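Local structure of AGR_C_1268p (Agrobacterium tumefaciens str. C58, 2GHS) at residues A[146-151]-A[161-166]; A[135-140]-A[178-183]; A[40-45]-A[306-311]; A[272-277]-A[287-292]; A[204-209]-A[217-222]. The protein probably acts as a regucalcin-like, metal-dependent gluconolactonase of the SMP-30 family, a six-bladed beta-propeller enzyme that binds one divalent cation per subunit. All coordinates share one frame; numbering follows the deposited sequence.

Contact 1: residues A[146-151]-A[161-166]; sequences ALWIGT and GSIYHV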
# COMPACT_ATOMS: atom_id res chain seq x y z
N ALA A 146 14.75 5.71 0.26
CA ALA A 146 14.46 4.99 1.51
C ALA A 146 13.00 4.52 1.54
O ALA A 146 12.08 5.18 1.00
CB ALA A 146 14.70 5.89 2.69
N LEU A 147 12.82 3.34 2.14
CA LEU A 147 11.49 2.72 2.29
C LEU A 147 10.95 3.10 3.67
O LEU A 147 11.70 3.07 4.64
CB LEU A 147 11.64 1.19 2.22
CG LEU A 147 10.39 0.34 2.53
CD1 LEU A 147 9.36 0.49 1.40
CD2 LEU A 147 10.77 -1.18 2.71
N TRP A 148 9.65 3.38 3.76
CA TRP A 148 8.94 3.34 5.02
C TRP A 148 8.11 2.04 5.00
O TRP A 148 7.37 1.77 4.04
CB TRP A 148 8.01 4.53 5.20
CG TRP A 148 8.62 5.82 5.63
CD1 TRP A 148 9.88 6.30 5.33
CD2 TRP A 148 7.97 6.86 6.34
NE1 TRP A 148 10.05 7.55 5.85
CE2 TRP A 148 8.89 7.92 6.47
CE3 TRP A 148 6.69 7.00 6.90
CZ2 TRP A 148 8.58 9.10 7.14
CZ3 TRP A 148 6.40 8.18 7.55
CH2 TRP A 148 7.34 9.20 7.68
N ILE A 149 8.19 1.28 6.07
CA ILE A 149 7.47 0.04 6.16
C ILE A 149 6.88 -0.15 7.56
O ILE A 149 7.57 0.04 8.56
CB ILE A 149 8.40 -1.14 5.75
CG1 ILE A 149 7.67 -2.49 5.84
CG2 ILE A 149 9.64 -1.20 6.61
CD1 ILE A 149 6.58 -2.65 4.81
N GLY A 150 5.60 -0.52 7.58
CA GLY A 150 4.87 -0.84 8.78
C GLY A 150 4.88 -2.30 9.15
O GLY A 150 4.91 -3.20 8.29
N THR A 151 4.82 -2.56 10.46
CA THR A 151 4.64 -3.92 10.96
C THR A 151 3.47 -3.93 11.94
O THR A 151 3.01 -2.86 12.41
CB THR A 151 5.86 -4.43 11.68
OG1 THR A 151 6.07 -3.62 12.84
CG2 THR A 151 7.07 -4.46 10.77
N GLY A 161 2.62 -2.89 16.73
CA GLY A 161 3.30 -2.49 15.48
C GLY A 161 4.12 -1.21 15.55
O GLY A 161 4.09 -0.47 16.53
N SER A 162 4.87 -0.98 14.49
CA SER A 162 5.78 0.14 14.32
C SER A 162 5.89 0.52 12.83
O SER A 162 5.45 -0.23 11.96
CB SER A 162 7.17 -0.26 14.79
OG SER A 162 7.13 -0.69 16.14
N ILE A 163 6.48 1.68 12.59
CA ILE A 163 6.88 2.12 11.26
C ILE A 163 8.38 2.32 11.30
O ILE A 163 8.92 3.00 12.18
CB ILE A 163 6.16 3.38 10.78
CG1 ILE A 163 4.69 3.01 10.60
CG2 ILE A 163 6.74 3.90 9.48
CD1 ILE A 163 3.78 4.19 10.25
N TYR A 164 9.03 1.67 10.34
CA TYR A 164 10.49 1.76 10.15
C TYR A 164 10.88 2.44 8.85
O TYR A 164 10.16 2.38 7.86
CB TYR A 164 11.10 0.36 10.11
CG TYR A 164 10.86 -0.49 11.35
CD1 TYR A 164 9.71 -1.24 11.48
CD2 TYR A 164 11.77 -0.53 12.38
CE1 TYR A 164 9.49 -2.03 12.60
CE2 TYR A 164 11.55 -1.31 13.50
CZ TYR A 164 10.40 -2.06 13.59
OH TYR A 164 10.20 -2.85 14.73
N HIS A 165 12.09 3.02 8.87
CA HIS A 165 12.77 3.61 7.73
C HIS A 165 13.90 2.69 7.38
O HIS A 165 14.64 2.26 8.29
CB HIS A 165 13.28 4.96 8.20
CG HIS A 165 14.14 5.71 7.24
ND1 HIS A 165 15.50 5.51 7.13
CD2 HIS A 165 13.86 6.78 6.46
CE1 HIS A 165 16.01 6.39 6.28
NE2 HIS A 165 15.03 7.17 5.85
N VAL A 166 14.02 2.37 6.10
CA VAL A 166 15.09 1.47 5.61
C VAL A 166 15.84 2.20 4.48
O VAL A 166 15.26 2.57 3.48
CB VAL A 166 14.53 0.17 5.09
CG1 VAL A 166 15.69 -0.78 4.84
CG2 VAL A 166 13.53 -0.45 6.10
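Ala-146 sets its CB against the imidazole of His-165, 3.4 Å from NE2, the small methyl fitting close to the ring; that nitrogen is bonded to the carbonyl of Thr-212. Leu-147 then forms a hydrogen-bonded antiparallel pair with Val-166, through Leu-147 N to Val-166 O at 2.9 Å and Val-166 N to Leu-147 O, and the two branched side chains pack on the face they share with Ile-149 and Tyr-164. Trp-148 turns to the other face. Its indole and the His-165 ring meet rim to rim, planes 62° apart, while CE3 reaches CG2 of Ile-163 at 4.0 Å; NE1 is held by the carbonyl of Gly-213. The two strands, 147-153 and 161-167, form a beta hairpin and are neighbours in one blade of the propeller characteristic of this family. Ile-149 pairs with Tyr-164, and the bond from Tyr-164 N to Ile-149 O is practically straight at 179°. With CG1 of Ile-149 anti to the backbone N (chi1 -180°), the CG2 branch is the one that lies alongside CG2 of Val-166, 4.0 Å away. Gly-150, in a non-hydrogen-bonded pair with Ile-163, brings the backbones to 4.3 Å between CA atoms and lets its CA approach Ser-162 O. Thr-151 N donates to Ser-162 O at 2.8 Å. The Thr-151 side chain crosses that of Tyr-164 at about a right angle, its OG1 at the ring edge 3.8 Å from CE1, and both hydroxyls converge on Glu-128, a ligand of the potassium ion.

Contact 2: residues A[135-140]-A[178-183]; sequences RSNDGR and ISIPNS. With EDO (1,2-ethanediol), chain D.
Asn-137 gives the one direct hydrogen bond between the segments: ND2 donates to Pro-181 O at 2.9 Å, nearly in line with the carbonyl and within the amide plane of Asn-137. Its CG stands anti to the backbone N (chi1 -162°), which carries the amide across to the other strand. An amide suits this place because it both donates and accepts: OD1 takes a bond from Arg-135 NH1 at 3.0 Å, and the same NH1 also binds Ser-136 O, fixing the guanidinium.

A 1,2-ethanediol, probably from the crystallisation liquor, extends this network. Its O1 receives Arg-135 NH2 in a nearly straight bond (175°) and donates to Asn-137 OD1; O2 is shared by Asn-137 ND2 and Asn-182 ND2, each 3.0 Å away. The diol also bonds Glu-52, like Asn-182 a predicted metal ligand; Arg-135 and Asn-137 are predicted substrate binders, so it probably marks the substrate pocket.

Asp-138 CB lies 3.5 Å from Asn-182 OD1 in van der Waals contact; separately, Asp-138 OD2 accepts a hydrogen bond from Ile-184 N.

Strands 134-141 and 170-186, roughly parallel here, are separated in the sheet by strands 147-153 and 161-167; Met-152 of the first touches Asn-137 and Pro-181, and Asp-233 of strand 231-237 adjoins Asn-182.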
# COMPACT_ATOMS: atom_id res chain seq x y z
N ARG A 135 3.77 -9.41 11.69
CA ARG A 135 3.98 -9.45 10.24
C ARG A 135 4.17 -8.03 9.72
O ARG A 135 3.89 -7.05 10.44
CB ARG A 135 2.82 -10.16 9.53
CG ARG A 135 1.44 -9.47 9.63
CD ARG A 135 0.57 -10.11 8.60
NE ARG A 135 -0.78 -9.59 8.55
CZ ARG A 135 -1.19 -8.51 7.88
NH1 ARG A 135 -0.36 -7.73 7.20
NH2 ARG A 135 -2.50 -8.20 7.92
N SER A 136 4.68 -7.92 8.51
CA SER A 136 4.72 -6.61 7.84
C SER A 136 3.38 -6.25 7.26
O SER A 136 2.57 -7.11 6.94
CB SER A 136 5.82 -6.52 6.76
OG SER A 136 5.63 -7.49 5.74
N ASN A 137 3.16 -4.96 7.05
CA ASN A 137 1.92 -4.50 6.44
C ASN A 137 2.27 -3.45 5.37
O ASN A 137 3.14 -3.65 4.53
CB ASN A 137 0.92 -4.02 7.54
CG ASN A 137 -0.52 -3.95 7.03
OD1 ASN A 137 -0.98 -4.92 6.43
ND2 ASN A 137 -1.25 -2.82 7.27
N ASP A 138 1.59 -2.32 5.42
CA ASP A 138 1.69 -1.25 4.43
C ASP A 138 3.13 -0.70 4.34
O ASP A 138 3.80 -0.53 5.35
CB ASP A 138 0.79 -0.13 4.94
CG ASP A 138 0.71 1.03 3.98
OD1 ASP A 138 0.52 0.81 2.74
OD2 ASP A 138 0.82 2.18 4.47
N GLY A 139 3.58 -0.37 3.15
CA GLY A 139 4.87 0.31 3.04
C GLY A 139 4.87 1.14 1.78
O GLY A 139 4.04 0.93 0.89
N ARG A 140 5.76 2.13 1.71
CA ARG A 140 5.88 2.93 0.48
C ARG A 140 7.28 3.55 0.40
O ARG A 140 7.86 3.88 1.42
CB ARG A 140 4.80 4.01 0.41
CG ARG A 140 4.65 4.58 -1.04
CD ARG A 140 3.40 5.36 -1.28
NE ARG A 140 2.22 4.58 -0.95
CZ ARG A 140 1.73 3.63 -1.72
NH1 ARG A 140 2.31 3.37 -2.88
NH2 ARG A 140 0.67 2.92 -1.33
N ILE A 178 1.79 1.33 17.30
CA ILE A 178 0.74 1.41 16.28
C ILE A 178 0.11 0.03 16.11
O ILE A 178 0.81 -0.97 15.92
CB ILE A 178 1.33 1.87 14.91
CG1 ILE A 178 1.85 3.30 15.01
CG2 ILE A 178 0.28 1.74 13.74
CD1 ILE A 178 2.80 3.68 13.88
N SER A 179 -1.22 -0.04 16.13
CA SER A 179 -1.87 -1.34 16.00
C SER A 179 -1.90 -1.85 14.55
O SER A 179 -1.63 -3.03 14.32
CB SER A 179 -3.29 -1.28 16.57
OG SER A 179 -3.27 -0.94 17.98
N ILE A 180 -2.29 -0.98 13.62
CA ILE A 180 -2.34 -1.32 12.20
C ILE A 180 -1.81 -0.13 11.41
O ILE A 180 -2.54 0.84 11.12
CB ILE A 180 -3.75 -1.67 11.68
CG1 ILE A 180 -4.39 -2.80 12.54
CG2 ILE A 180 -3.70 -2.05 10.19
CD1 ILE A 180 -5.87 -2.93 12.31
N PRO A 181 -0.52 -0.19 11.06
CA PRO A 181 0.03 0.93 10.27
C PRO A 181 -0.50 0.94 8.87
O PRO A 181 -0.68 -0.10 8.25
CB PRO A 181 1.54 0.69 10.31
CG PRO A 181 1.69 -0.73 10.55
CD PRO A 181 0.51 -1.23 11.30
N ASN A 182 -0.82 2.13 8.37
CA ASN A 182 -1.38 2.23 7.02
C ASN A 182 -1.25 3.63 6.49
O ASN A 182 -0.62 4.50 7.12
CB ASN A 182 -2.86 1.77 7.08
CG ASN A 182 -3.12 0.49 6.31
OD1 ASN A 182 -2.64 0.33 5.18
ND2 ASN A 182 -4.00 -0.39 6.87
N SER A 183 -1.83 3.86 5.31
CA SER A 183 -1.83 5.17 4.64
C SER A 183 -0.51 5.83 4.48
O SER A 183 -0.44 7.06 4.44
CB SER A 183 -2.81 6.11 5.34
OG SER A 183 -3.06 7.31 4.59
C1 EDO D . -4.46 -5.03 7.34
O1 EDO D . -3.62 -5.89 6.56
C2 EDO D . -4.99 -3.95 6.38
O2 EDO D . -3.91 -3.17 5.82

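Contact 3: residues A[40-45]-A[306-311]; sequences GRVLDE and HGLTFE
Arg-41 and Glu-311 make a hydrogen-bonded antiparallel pair, with Arg-41 N to Glu-311 O at 3.0 Å and Glu-311 N to Arg-41 O at 2.8 Å. Val-42 and Phe-310 follow as a non-hydrogen-bonded pair, and then the register slips by one residue in a beta bulge. Thr-309 O is there gripped by two successive amides, Leu-43 N at 2.8 Å and, weakly, Asp-44 N at 3.3 Å. The bulge swings Leu-43 over the partner strand, where its isobutyl group lies against CB of Glu-311.

On the face of Val-42 and Phe-310 the two side chains run side by side, CG2 of the valine 4.1 Å from CD1 of the ring, and the other branch, CG1, reaches CD2 of Leu-308. Valine suits this place because its two branches let it touch both residues at once. On the opposite face Arg-41 and Glu-311 point the same way and form a salt bridge, NE to OE2 at 3.3 Å; the guanidinium and carboxylate planes are 82° apart, and NE meets OE2 from above the carboxylate plane. CD2 of Leu-43 covers one guanidinium face, 3.9 Å above its centre. A water accepts from Thr-309 OG1 and donates to Asp-44 OD2, which also forms a salt bridge with Lys-83.

These pairs join an N-terminal strand to the last strand of the chain in one four-stranded blade, the Velcro-like closure familiar from beta-propellers. With its long, steeply inclined contact, the Arg-41 salt bridge probably adds less to this closure than the backbone bonds.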
# COMPACT_ATOMS: atom_id res chain seq x y z
N GLY A 40 -15.50 1.91 -13.64
CA GLY A 40 -14.23 1.38 -14.11
C GLY A 40 -14.33 -0.06 -14.57
O GLY A 40 -15.35 -0.52 -15.10
N ARG A 41 -13.24 -0.78 -14.40
CA ARG A 41 -13.20 -2.15 -14.85
C ARG A 41 -12.46 -3.03 -13.88
O ARG A 41 -11.76 -2.53 -12.97
CB ARG A 41 -12.54 -2.21 -16.20
CG ARG A 41 -11.12 -1.80 -16.25
CD ARG A 41 -10.71 -1.83 -17.73
NE ARG A 41 -9.40 -1.23 -17.96
CZ ARG A 41 -8.34 -1.85 -18.47
NH1 ARG A 41 -8.39 -3.12 -18.86
NH2 ARG A 41 -7.20 -1.17 -18.61
N VAL A 42 -12.67 -4.34 -14.04
CA VAL A 42 -11.95 -5.38 -13.31
C VAL A 42 -10.66 -5.67 -14.04
O VAL A 42 -10.68 -6.09 -15.17
CB VAL A 42 -12.79 -6.66 -13.13
CG1 VAL A 42 -12.02 -7.75 -12.40
CG2 VAL A 42 -14.11 -6.35 -12.42
N LEU A 43 -9.55 -5.50 -13.34
CA LEU A 43 -8.22 -5.82 -13.88
C LEU A 43 -7.86 -7.28 -13.70
O LEU A 43 -7.14 -7.83 -14.55
CB LEU A 43 -7.15 -4.97 -13.23
CG LEU A 43 -7.16 -3.48 -13.56
CD1 LEU A 43 -6.06 -2.77 -12.80
CD2 LEU A 43 -7.03 -3.28 -15.04
N ASP A 44 -8.31 -7.88 -12.62
CA ASP A 44 -8.06 -9.28 -12.36
C ASP A 44 -9.29 -9.84 -11.66
O ASP A 44 -9.69 -9.36 -10.60
CB ASP A 44 -6.78 -9.44 -11.51
CG ASP A 44 -6.45 -10.90 -11.17
OD1 ASP A 44 -6.93 -11.82 -11.85
OD2 ASP A 44 -5.71 -11.13 -10.21
N GLU A 45 -9.86 -10.87 -12.27
CA GLU A 45 -11.03 -11.56 -11.75
C GLU A 45 -10.74 -12.55 -10.63
O GLU A 45 -11.67 -13.05 -10.00
CB GLU A 45 -11.76 -12.25 -12.90
CG GLU A 45 -12.23 -11.31 -14.02
CD GLU A 45 -13.56 -10.57 -13.75
OE1 GLU A 45 -14.17 -10.80 -12.67
OE2 GLU A 45 -14.00 -9.77 -14.64
N HIS A 306 -16.06 -9.10 -4.12
CA HIS A 306 -15.16 -8.93 -2.99
C HIS A 306 -13.83 -9.55 -3.35
O HIS A 306 -13.78 -10.69 -3.81
CB HIS A 306 -15.66 -9.67 -1.75
CG HIS A 306 -16.79 -9.00 -1.02
ND1 HIS A 306 -16.70 -7.73 -0.49
CD2 HIS A 306 -18.01 -9.47 -0.66
CE1 HIS A 306 -17.81 -7.45 0.15
NE2 HIS A 306 -18.63 -8.47 0.05
N GLY A 307 -12.76 -8.83 -3.10
CA GLY A 307 -11.40 -9.37 -3.29
C GLY A 307 -10.76 -9.16 -4.66
O GLY A 307 -9.56 -9.37 -4.84
N LEU A 308 -11.56 -8.69 -5.61
CA LEU A 308 -11.06 -8.43 -6.95
C LEU A 308 -10.20 -7.16 -6.97
O LEU A 308 -10.19 -6.37 -6.03
CB LEU A 308 -12.25 -8.33 -7.93
CG LEU A 308 -12.80 -9.63 -8.48
CD1 LEU A 308 -13.00 -10.68 -7.41
CD2 LEU A 308 -14.10 -9.41 -9.35
N THR A 309 -9.45 -6.99 -8.06
CA THR A 309 -8.57 -5.85 -8.27
C THR A 309 -9.17 -5.05 -9.42
O THR A 309 -9.48 -5.61 -10.50
CB THR A 309 -7.14 -6.35 -8.58
OG1 THR A 309 -6.66 -7.15 -7.48
CG2 THR A 309 -6.18 -5.24 -8.84
N PHE A 310 -9.38 -3.77 -9.17
CA PHE A 310 -10.11 -2.88 -10.06
C PHE A 310 -9.26 -1.73 -10.61
O PHE A 310 -8.20 -1.45 -10.11
CB PHE A 310 -11.28 -2.25 -9.31
CG PHE A 310 -12.14 -3.24 -8.59
CD1 PHE A 310 -13.14 -3.96 -9.25
CD2 PHE A 310 -11.95 -3.47 -7.21
CE1 PHE A 310 -13.90 -4.94 -8.56
CE2 PHE A 310 -12.74 -4.42 -6.53
CZ PHE A 310 -13.67 -5.17 -7.19
N GLU A 311 -9.76 -1.09 -11.64
CA GLU A 311 -9.27 0.23 -12.08
C GLU A 311 -10.44 1.19 -12.09
O GLU A 311 -11.51 0.88 -12.63
CB GLU A 311 -8.70 0.10 -13.49
CG GLU A 311 -8.04 1.31 -14.06
CD GLU A 311 -7.69 1.07 -15.52
OE1 GLU A 311 -6.68 0.43 -15.80
OE2 GLU A 311 -8.46 1.47 -16.41
O HOH W 1 -7.03 -9.83 -7.98

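Contact 4: residues A[272-277]-A[287-292]; sequences QTTCPA and LVTSAR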
# COMPACT_ATOMS: atom_id res chain seq x y z
N GLN A 272 -14.16 -4.36 1.07
CA GLN A 272 -12.97 -4.36 1.92
C GLN A 272 -11.78 -3.83 1.11
O GLN A 272 -10.85 -4.56 0.76
CB GLN A 272 -12.71 -5.72 2.52
CG GLN A 272 -13.87 -6.18 3.35
CD GLN A 272 -13.61 -7.32 4.24
OE1 GLN A 272 -14.12 -7.33 5.36
NE2 GLN A 272 -12.86 -8.31 3.78
N THR A 273 -11.86 -2.52 0.86
CA THR A 273 -10.94 -1.84 -0.04
C THR A 273 -9.61 -1.70 0.70
O THR A 273 -9.58 -1.23 1.86
CB THR A 273 -11.44 -0.44 -0.37
OG1 THR A 273 -12.85 -0.41 -0.36
CG2 THR A 273 -10.93 0.03 -1.73
N THR A 274 -8.50 -2.08 0.06
CA THR A 274 -7.23 -2.07 0.79
C THR A 274 -6.17 -1.04 0.35
O THR A 274 -5.54 -0.47 1.20
CB THR A 274 -6.56 -3.44 0.78
OG1 THR A 274 -6.48 -3.91 -0.55
CG2 THR A 274 -7.36 -4.42 1.62
N CYS A 275 -6.01 -0.80 -0.93
CA CYS A 275 -4.91 0.06 -1.38
C CYS A 275 -5.05 0.51 -2.83
O CYS A 275 -5.40 -0.30 -3.67
CB CYS A 275 -3.55 -0.63 -1.20
SG CYS A 275 -2.13 0.51 -1.21
N PRO A 276 -4.76 1.80 -3.09
CA PRO A 276 -4.63 2.25 -4.49
C PRO A 276 -3.19 2.21 -5.04
O PRO A 276 -2.21 2.18 -4.29
CB PRO A 276 -5.14 3.67 -4.41
CG PRO A 276 -4.89 4.11 -3.03
CD PRO A 276 -4.61 2.93 -2.17
N ALA A 277 -3.06 2.30 -6.35
CA ALA A 277 -1.75 2.44 -7.00
C ALA A 277 -1.92 3.19 -8.33
O ALA A 277 -2.88 2.95 -9.02
CB ALA A 277 -1.11 1.09 -7.23
N LEU A 287 -5.41 1.90 -9.94
CA LEU A 287 -5.70 0.50 -9.53
C LEU A 287 -6.09 0.45 -8.06
O LEU A 287 -5.53 1.23 -7.27
CB LEU A 287 -4.45 -0.36 -9.82
CG LEU A 287 -4.43 -1.85 -9.42
CD1 LEU A 287 -3.42 -2.57 -10.27
CD2 LEU A 287 -4.09 -2.04 -7.95
N VAL A 288 -7.01 -0.45 -7.67
CA VAL A 288 -7.50 -0.57 -6.29
C VAL A 288 -7.63 -2.05 -5.97
O VAL A 288 -8.32 -2.77 -6.69
CB VAL A 288 -8.88 0.11 -6.12
CG1 VAL A 288 -9.30 0.05 -4.71
CG2 VAL A 288 -8.84 1.55 -6.65
N THR A 289 -6.90 -2.51 -4.96
CA THR A 289 -7.02 -3.85 -4.42
C THR A 289 -8.11 -3.93 -3.36
O THR A 289 -8.50 -2.93 -2.73
CB THR A 289 -5.70 -4.37 -3.82
OG1 THR A 289 -5.14 -3.39 -2.94
CG2 THR A 289 -4.69 -4.62 -4.93
N SER A 290 -8.53 -5.16 -3.13
CA SER A 290 -9.52 -5.44 -2.09
C SER A 290 -9.31 -6.83 -1.47
O SER A 290 -8.39 -7.57 -1.83
CB SER A 290 -10.96 -5.30 -2.63
OG SER A 290 -11.28 -6.32 -3.56
N ALA A 291 -10.12 -7.14 -0.48
CA ALA A 291 -9.94 -8.36 0.33
C ALA A 291 -11.24 -9.11 0.55
O ALA A 291 -12.33 -8.53 0.56
CB ALA A 291 -9.32 -8.00 1.72
N ARG A 292 -11.12 -10.43 0.76
CA ARG A 292 -12.20 -11.30 1.24
C ARG A 292 -12.03 -11.69 2.71
O ARG A 292 -12.89 -12.36 3.28
CB ARG A 292 -12.24 -12.59 0.42
CG ARG A 292 -12.89 -12.42 -0.89
CD ARG A 292 -13.16 -13.73 -1.63
NE ARG A 292 -13.96 -13.37 -2.79
CZ ARG A 292 -14.55 -14.20 -3.63
NH1 ARG A 292 -14.46 -15.51 -3.48
NH2 ARG A 292 -15.24 -13.69 -4.64
O HOH W 2 -13.89 -6.79 -0.67
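Thr-274 OG1 is a meeting point for polar groups: it lies 2.8 Å from Thr-289 OG1 in a hydroxyl-to-hydroxyl contact and is also hydrogen-bonded to Gly-51 O. Thr-289 OG1 is also 3.2 Å from Cys-275 O. Each threonine holds its hydroxyl between the backbone N and the carbonyl carbon (chi1 52° in Thr-274, 49° in Thr-289), and the two side chains cross at about a right angle. Threonine fits here, adding a polar tip to a strand-forming, branched side chain.

Backbone bonds run alongside. Thr-274 N donates to Thr-289 O in an almost straight bond of 177°, although the donor stands above the carbonyl plane, and Thr-289 N returns one to Cys-275 O. Pro-276, lacking an amide hydrogen, falls in a non-hydrogen-bonded pair with Val-288. Ala-277 N then binds Leu-287 O at 2.8 Å. On the Pro-276 face, Thr-273 CG2 is pressed to 3.4 Å from Val-288 CG1, tighter than usual packing. At the far end a water accepts from Gln-272 N and donates to Ala-291 O.

The hairpin 273-279 and 285-290 belongs to a four-stranded blade, with strand 309-311 beyond Val-288. Strand 273-279 is the edge strand on the inner side of the blade; there Thr-274 and Cys-275 touch Glu-52, a predicted metal ligand on strand 51-57, and Trp-248 of strand 243-248 packs on Thr-274.

Contact 5: residues A[204-209]-A[217-222]; sequences MRVPLD and GKAEVF
Arg-205 lays its guanidinium over the aliphatic part of Glu-220, whose CG sits 3.5 Å above the plane, offset toward the rim. The pair belongs to the outer edge of a propeller blade, where strand 202-207 meets the outermost strand 220-224 in antiparallel pairing. Although the guanidinium and carboxylate planes are only 25° apart, their charged atoms do not meet, NH2 and OE1 being 4.9 Å apart; Glu-220 instead bends at chi2 (-72°) and gives OE2 to Lys-218 NZ through its syn lone pair. Any attraction between Arg-205 and Glu-220 is therefore probably long-range; the contact itself is between the guanidinium face and the CB and CG methylenes of Glu-220.

Beyond Glu-220, the extended Arg-205 chain crosses Phe-222 at about a right angle, with CG 3.9 Å from the phenylalanine CB; the ring itself meets that of Tyr-194. An arginine suits this partly exposed position, offering long carbon contact and a solvent-compatible end.

The selenomethionine Met-204, bent at chi2 and chi3, folds back over the partner strand: its side chain crosses that of Val-221 obliquely, SE 3.9 Å from CG2, and CE rests on Ala-219 CB at 3.8 Å. The small Ala-219 methyl also receives Val-206 CG2. Two backbone bonds fasten the Arg-205 and Glu-220 pair, Arg-205 N to Glu-220 O and Glu-220 N to Arg-205 O, both 2.8 Å.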
# COMPACT_ATOMS: atom_id res chain seq x y z
N MSE A 204 -1.93 11.22 10.20
CA MSE A 204 -0.89 12.11 10.67
C MSE A 204 -0.08 12.64 9.49
O MSE A 204 0.08 11.96 8.49
CB MSE A 204 0.05 11.33 11.57
CG MSE A 204 -0.65 10.51 12.63
SE MSE A 204 -1.76 11.56 13.84
CE MSE A 204 -0.39 12.50 14.85
N ARG A 205 0.46 13.85 9.64
CA ARG A 205 1.49 14.37 8.76
C ARG A 205 2.76 14.58 9.54
O ARG A 205 2.73 14.94 10.74
CB ARG A 205 1.02 15.66 8.08
CG ARG A 205 0.80 16.84 8.98
CD ARG A 205 0.59 18.22 8.22
NE ARG A 205 0.39 19.32 9.16
CZ ARG A 205 1.34 19.96 9.85
NH1 ARG A 205 2.63 19.65 9.70
NH2 ARG A 205 1.01 20.92 10.72
N VAL A 206 3.89 14.35 8.87
CA VAL A 206 5.20 14.38 9.48
C VAL A 206 6.15 15.23 8.58
O VAL A 206 6.36 14.92 7.43
CB VAL A 206 5.79 12.93 9.59
CG1 VAL A 206 7.10 12.94 10.40
CG2 VAL A 206 4.82 12.00 10.20
N PRO A 207 6.77 16.29 9.13
CA PRO A 207 7.76 17.01 8.34
C PRO A 207 9.03 16.20 8.20
O PRO A 207 9.46 15.56 9.17
CB PRO A 207 7.96 18.31 9.16
CG PRO A 207 7.58 18.00 10.48
CD PRO A 207 6.59 16.89 10.45
N LEU A 208 9.55 16.15 6.96
CA LEU A 208 10.69 15.31 6.63
C LEU A 208 11.79 16.12 5.99
O LEU A 208 11.54 17.17 5.40
CB LEU A 208 10.31 14.23 5.59
CG LEU A 208 9.06 13.40 5.82
CD1 LEU A 208 8.86 12.39 4.72
CD2 LEU A 208 9.16 12.74 7.19
N ASP A 209 13.00 15.60 6.13
CA ASP A 209 14.18 15.94 5.30
C ASP A 209 14.01 15.24 3.97
O ASP A 209 14.05 13.97 3.88
CB ASP A 209 15.45 15.45 6.04
CG ASP A 209 16.75 15.78 5.32
OD1 ASP A 209 16.71 16.09 4.10
OD2 ASP A 209 17.83 15.66 5.99
N GLY A 217 10.56 16.65 12.51
CA GLY A 217 9.67 17.13 13.54
C GLY A 217 8.66 16.06 13.93
O GLY A 217 8.63 15.00 13.34
N LYS A 218 7.82 16.36 14.93
CA LYS A 218 6.89 15.36 15.42
C LYS A 218 5.71 15.24 14.46
O LYS A 218 5.47 16.15 13.67
CB LYS A 218 6.40 15.67 16.82
CG LYS A 218 5.51 16.87 16.89
CD LYS A 218 4.87 17.05 18.27
CE LYS A 218 3.56 17.83 18.15
NZ LYS A 218 3.80 19.24 17.71
N ALA A 219 4.98 14.14 14.58
CA ALA A 219 3.76 13.93 13.79
C ALA A 219 2.68 14.84 14.32
O ALA A 219 2.58 15.05 15.54
CB ALA A 219 3.30 12.48 13.88
N GLU A 220 1.88 15.39 13.39
CA GLU A 220 0.74 16.27 13.66
C GLU A 220 -0.52 15.63 13.09
O GLU A 220 -0.47 15.02 12.02
CB GLU A 220 0.93 17.61 12.96
CG GLU A 220 2.31 18.27 13.19
CD GLU A 220 2.49 18.82 14.59
OE1 GLU A 220 1.48 19.15 15.27
OE2 GLU A 220 3.67 18.92 15.02
N VAL A 221 -1.66 15.80 13.75
CA VAL A 221 -2.93 15.29 13.20
C VAL A 221 -3.33 16.13 12.00
O VAL A 221 -3.47 17.35 12.10
CB VAL A 221 -4.07 15.32 14.21
CG1 VAL A 221 -5.39 14.85 13.60
CG2 VAL A 221 -3.76 14.46 15.42
N PHE A 222 -3.48 15.49 10.85
CA PHE A 222 -3.85 16.15 9.62
C PHE A 222 -5.34 15.93 9.27
O PHE A 222 -6.06 16.91 9.02
CB PHE A 222 -2.92 15.67 8.49
CG PHE A 222 -3.18 16.29 7.13
CD1 PHE A 222 -3.31 17.66 6.96
CD2 PHE A 222 -3.22 15.48 6.01
CE1 PHE A 222 -3.51 18.19 5.69
CE2 PHE A 222 -3.41 16.02 4.73
CZ PHE A 222 -3.56 17.37 4.58

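Overall arrangement
From the N terminus, segment 40-45 waits until 306-311 to close contact 3, a loop that encloses all the others and joins the two ends of the propeller within one blade. Inside it, segment 135-140 opens contact 2, which 178-183 closes around the hairpin of contact 1; these two touch through neighbouring strands of the same sheet. Contact 5 follows in series at that sheet's far edge, where Leu-208 packs on Trp-148 of contact 1. Contact 4 comes next, a hairpin in the blade of contact 3, whose strands adjoin it. Across the middle, Arg-140 of contact 2 packs against Cys-275 of contact 4. No loops cross.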